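Local coordinates for protein PelA (PDB 5TCB) that probably hydrolyses glycosidic bonds through this glycoside hydrolase domain, one part of a longer protein to which deacetylase activity is also tentatively assigned, at residues F177-L180 with P181-G185; R34-L37 with A38-Q42. All coordinates share one frame; numbering follows the deposited sequence.

Contact 1 (F177-L180 with P181-G185); sequences FEVL and PELPG
Val179 and Leu183, four residues apart round a tight turn, form the apolar side of this contact. They run side by side in the same direction, with Val179 CB 4.0 Å from Leu183 CD1. CG of Leu183 lies anti to its own carbonyl carbon (chi1 -60°), which also lays CG 3.5 Å from Val179 O. Both residues rest on Leu159 of helix 145-165, while Leu180 packs on Ala187 and Val190 of strand 187-192.

Two backbone hydrogen bonds close the turn, each spanning three residues. Glu182 N reaches Val179 O at 3.0 Å with a bent N-H···O angle of 140°; Leu183 N meets Leu180 O at the same length but is straighter, at 164°. Pro181, whose nitrogen carries no hydrogen, donates to neither. Pro181 CD, in the place where an N-H would be, lies 3.2 Å from Phe177 O.

Among charged groups, Glu182 OE2 forms a salt bridge with Arg152 of helix 145-165, whose NH1 also bonds Glu178 O. The i to i+3 pattern is that of a short 3-10 turn, here in the loop joining strands 170-174 and 187-192 of a domain whose eight parallel strands, in sequential order, are consistent with a (beta/alpha)8 barrel.

Contact 2 (R34-L37 with A38-Q42); sequences RPPL and AELSQ
Pro36 and Leu40 cross obliquely at the start of a short helix, the leucine reaching back over the prolines through a single methyl. Leu40 CD1 lies 3.9 Å from Pro36 CD and 3.7 Å from Pro35 CB, so one branch touches both rings. A chi1 of -72° sets CG beside the backbone N of Leu40; the side chain leans toward the N-terminal end of the helix, and its CG passes 3.3 Å from Pro36 O. Trp30 of strand 27-30 touches Pro35, Pro36 and Leu40 alike.

Glu39 approaches Pro36 at a different place. Its chain bends at chi2 (87°) and folds the carboxylate back, bringing OE1 within 3.3 Å of Pro36 CB, an approach to a carbon rather than a polar bond. Leu37 faces elsewhere, onto Asp57 and Tyr60 of helix 55-63.

At the far end, Ser41 N bonds Leu37 O at 2.9 Å. Ser41 OG turns back to donate to Ala38 O at 2.7 Å and accepts an N-H from Gln42 NE2, which lies 3.0 Å away; OG is almost in the plane of that amide.

Pro36 occupies the N-cap, and its carbonyl receives the N-H of Leu40, with N 2.9 Å from Pro36 O and nearly in line with C=O, while its ring offers Leu40 an apolar surface. The serine hydroxyl, both donor and acceptor, links the Ala38 carbonyl to the Gln42 amide.

Contact 2, a helix start, comes first along the chain, between strands 27-30 and 45-48, the first two of the eight-stranded parallel sheet; contact 1, a 3-10 turn, follows much later, between strands 170-174 and 187-192, the fifth and sixth. Their centres are 32 Å apart, on opposite sides of the chain's centre, and their nearest atoms remain about 24 Å from each other. Neither touches the other, yet both belong to the same glycoside hydrolase domain. Each thus shapes a separate connection between neighbouring parallel strands, one packed beside helix 55-63 and the other touching helices 145-165 and 211-226.

Contact 1 (F177-L180 with P181-G185)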
loop_
_atom_site.group_PDB
_atom_site.type_symbol
_atom_site.label_atom_id
_atom_site.label_comp_id
_atom_site.label_asym_id
_atom_site.label_seq_id
_atom_site.Cartn_x
_atom_site.Cartn_y
_atom_site.Cartn_z
ATOM N N PHE A 177 -4.766 -8.471 -6.578
ATOM C CA PHE A 177 -5.277 -9.006 -7.829
ATOM C C PHE A 177 -6.211 -10.179 -7.601
ATOM O O PHE A 177 -7.119 -10.420 -8.410
ATOM C CB PHE A 177 -4.113 -9.432 -8.722
ATOM C CG PHE A 177 -3.124 -8.330 -9.006
ATOM C CD1 PHE A 177 -3.551 -7.119 -9.475
ATOM C CD2 PHE A 177 -1.775 -8.520 -8.795
ATOM C CE1 PHE A 177 -2.639 -6.082 -9.701
ATOM C CE2 PHE A 177 -0.861 -7.509 -9.042
ATOM C CZ PHE A 177 -1.280 -6.316 -9.493
ATOM N N GLU A 178 -5.977 -10.961 -6.543
ATOM C CA GLU A 178 -6.781 -12.148 -6.305
ATOM C C GLU A 178 -8.175 -11.824 -5.775
ATOM O O GLU A 178 -9.060 -12.679 -5.837
ATOM C CB GLU A 178 -6.070 -13.066 -5.306
ATOM C CG GLU A 178 -4.744 -13.631 -5.787
ATOM C CD GLU A 178 -3.566 -12.650 -5.685
ATOM O OE1 GLU A 178 -3.681 -11.556 -5.058
ATOM O OE2 GLU A 178 -2.521 -12.997 -6.289
ATOM N N VAL A 179 -8.370 -10.625 -5.238
ATOM C CA VAL A 179 -9.659 -10.224 -4.683
ATOM C C VAL A 179 -10.336 -9.132 -5.499
ATOM O O VAL A 179 -11.572 -9.044 -5.465
ATOM C CB VAL A 179 -9.549 -9.801 -3.201
ATOM C CG1 VAL A 179 -9.203 -11.013 -2.304
ATOM C CG2 VAL A 179 -8.550 -8.693 -2.974
ATOM N N LEU A 180 -9.591 -8.330 -6.254
ATOM C CA LEU A 180 -10.208 -7.227 -6.993
ATOM C C LEU A 180 -11.360 -7.645 -7.895
ATOM O O LEU A 180 -12.365 -6.914 -7.931
ATOM C CB LEU A 180 -9.142 -6.483 -7.809
ATOM C CG LEU A 180 -8.326 -5.501 -6.980
ATOM C CD1 LEU A 180 -6.961 -5.217 -7.607
ATOM C CD2 LEU A 180 -9.105 -4.195 -6.776
ATOM N N PRO A 181 -11.315 -8.759 -8.629
ATOM C CA PRO A 181 -12.447 -9.070 -9.505
ATOM C C PRO A 181 -13.747 -9.279 -8.754
ATOM O O PRO A 181 -14.821 -9.107 -9.352
ATOM C CB PRO A 181 -11.986 -10.342 -10.229
ATOM C CG PRO A 181 -10.494 -10.280 -10.193
ATOM C CD PRO A 181 -10.195 -9.691 -8.838
ATOM N N GLU A 182 -13.700 -9.634 -7.472
ATOM C CA GLU A 182 -14.897 -9.804 -6.661
ATOM C C GLU A 182 -15.304 -8.551 -5.894
ATOM O O GLU A 182 -16.273 -8.598 -5.123
ATOM C CB GLU A 182 -14.691 -10.943 -5.670
ATOM C CG GLU A 182 -14.713 -12.297 -6.346
ATOM C CD GLU A 182 -14.328 -13.404 -5.412
ATOM O OE1 GLU A 182 -14.856 -13.435 -4.284
ATOM O OE2 GLU A 182 -13.484 -14.232 -5.797
ATOM N N LEU A 183 -14.611 -7.433 -6.085
ATOM C CA LEU A 183 -14.873 -6.200 -5.336
ATOM C C LEU A 183 -15.048 -5.016 -6.283
ATOM O O LEU A 183 -14.379 -3.988 -6.139
ATOM C CB LEU A 183 -13.741 -5.939 -4.349
ATOM C CG LEU A 183 -13.535 -7.038 -3.313
ATOM C CD1 LEU A 183 -12.172 -6.835 -2.632
ATOM C CD2 LEU A 183 -14.658 -7.013 -2.287
ATOM N N PRO A 184 -15.958 -5.110 -7.252
ATOM C CA PRO A 184 -16.180 -3.968 -8.149
ATOM C C PRO A 184 -16.605 -2.737 -7.369
ATOM O O PRO A 184 -17.416 -2.813 -6.441
ATOM C CB PRO A 184 -17.292 -4.463 -9.085
ATOM C CG PRO A 184 -17.992 -5.527 -8.290
ATOM C CD PRO A 184 -16.893 -6.210 -7.537
ATOM N N GLY A 185 -16.010 -1.601 -7.724
ATOM C CA GLY A 185 -16.359 -0.339 -7.102
ATOM C C GLY A 185 -15.712 -0.059 -5.764
ATOM O O GLY A 185 -15.975 0.995 -5.177
#

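Contact 2 (R34-L37 with A38-Q42)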
loop_
_atom_site.group_PDB
_atom_site.type_symbol
_atom_site.label_atom_id
_atom_site.label_comp_id
_atom_site.label_asym_id
_atom_site.label_seq_id
_atom_site.Cartn_x
_atom_site.Cartn_y
_atom_site.Cartn_z
ATOM N N ARG A 34 8.806 12.738 10.901
ATOM C CA ARG A 34 8.987 14.112 10.445
ATOM C C ARG A 34 8.715 14.281 8.945
ATOM O O ARG A 34 9.598 14.708 8.194
ATOM C CB ARG A 34 10.383 14.601 10.801
ATOM C CG ARG A 34 10.644 14.603 12.309
ATOM C CD ARG A 34 12.042 15.089 12.664
ATOM N NE ARG A 34 13.078 14.200 12.147
ATOM C CZ ARG A 34 13.376 13.009 12.659
ATOM N NH1 ARG A 34 12.713 12.538 13.709
ATOM N NH2 ARG A 34 14.337 12.279 12.111
ATOM N N PRO A 35 7.506 13.982 8.491
ATOM C CA PRO A 35 7.186 14.178 7.072
ATOM C C PRO A 35 7.295 15.649 6.704
ATOM O O PRO A 35 6.850 16.528 7.459
ATOM C CB PRO A 35 5.743 13.663 6.945
ATOM C CG PRO A 35 5.203 13.667 8.354
ATOM C CD PRO A 35 6.387 13.354 9.223
ATOM N N PRO A 36 7.928 15.973 5.570
ATOM C CA PRO A 36 8.035 17.380 5.177
ATOM C C PRO A 36 6.719 17.823 4.561
ATOM O O PRO A 36 6.489 17.645 3.363
ATOM C CB PRO A 36 9.214 17.379 4.193
ATOM C CG PRO A 36 9.212 16.018 3.623
ATOM C CD PRO A 36 8.777 15.108 4.731
ATOM N N LEU A 37 5.834 18.364 5.407
ATOM C CA LEU A 37 4.438 18.537 5.028
ATOM C C LEU A 37 4.264 19.540 3.895
ATOM O O LEU A 37 3.446 19.323 2.995
ATOM C CB LEU A 37 3.608 18.978 6.237
ATOM C CG LEU A 37 3.514 17.957 7.375
ATOM C CD1 LEU A 37 2.867 18.579 8.600
ATOM C CD2 LEU A 37 2.753 16.706 6.928
ATOM N N ALA A 38 4.976 20.658 3.937
ATOM C CA ALA A 38 4.835 21.648 2.873
ATOM C C ALA A 38 5.158 21.022 1.516
ATOM O O ALA A 38 4.425 21.204 0.530
ATOM C CB ALA A 38 5.744 22.847 3.156
ATOM N N GLU A 39 6.263 20.284 1.448
ATOM C CA GLU A 39 6.667 19.634 0.205
ATOM C C GLU A 39 5.703 18.515 -0.200
ATOM O O GLU A 39 5.324 18.411 -1.372
ATOM C CB GLU A 39 8.100 19.116 0.351
ATOM C CG GLU A 39 9.140 20.237 0.422
ATOM C CD GLU A 39 9.389 20.780 1.823
ATOM O OE1 GLU A 39 8.733 20.355 2.797
ATOM O OE2 GLU A 39 10.269 21.662 1.948
ATOM N N LEU A 40 5.268 17.696 0.750
ATOM C CA LEU A 40 4.341 16.625 0.427
ATOM C C LEU A 40 2.999 17.156 -0.044
ATOM O O LEU A 40 2.322 16.501 -0.846
ATOM C CB LEU A 40 4.183 15.716 1.642
ATOM C CG LEU A 40 5.394 14.829 1.945
ATOM C CD1 LEU A 40 5.237 14.183 3.290
ATOM C CD2 LEU A 40 5.526 13.757 0.873
ATOM N N SER A 41 2.606 18.339 0.428
ATOM C CA SER A 41 1.299 18.901 0.093
ATOM C C SER A 41 1.143 19.230 -1.371
ATOM O O SER A 41 0.009 19.449 -1.814
ATOM C CB SER A 41 1.042 20.176 0.893
ATOM O OG SER A 41 1.715 21.309 0.337
ATOM N N GLN A 42 2.228 19.262 -2.134
ATOM C CA GLN A 42 2.143 19.556 -3.556
ATOM C C GLN A 42 1.877 18.327 -4.409
ATOM O O GLN A 42 1.697 18.460 -5.618
ATOM C CB GLN A 42 3.421 20.265 -4.013
ATOM C CG GLN A 42 3.616 21.560 -3.259
ATOM C CD GLN A 42 2.413 22.491 -3.392
ATOM O OE1 GLN A 42 2.149 23.027 -4.468
ATOM N NE2 GLN A 42 1.658 22.654 -2.322
#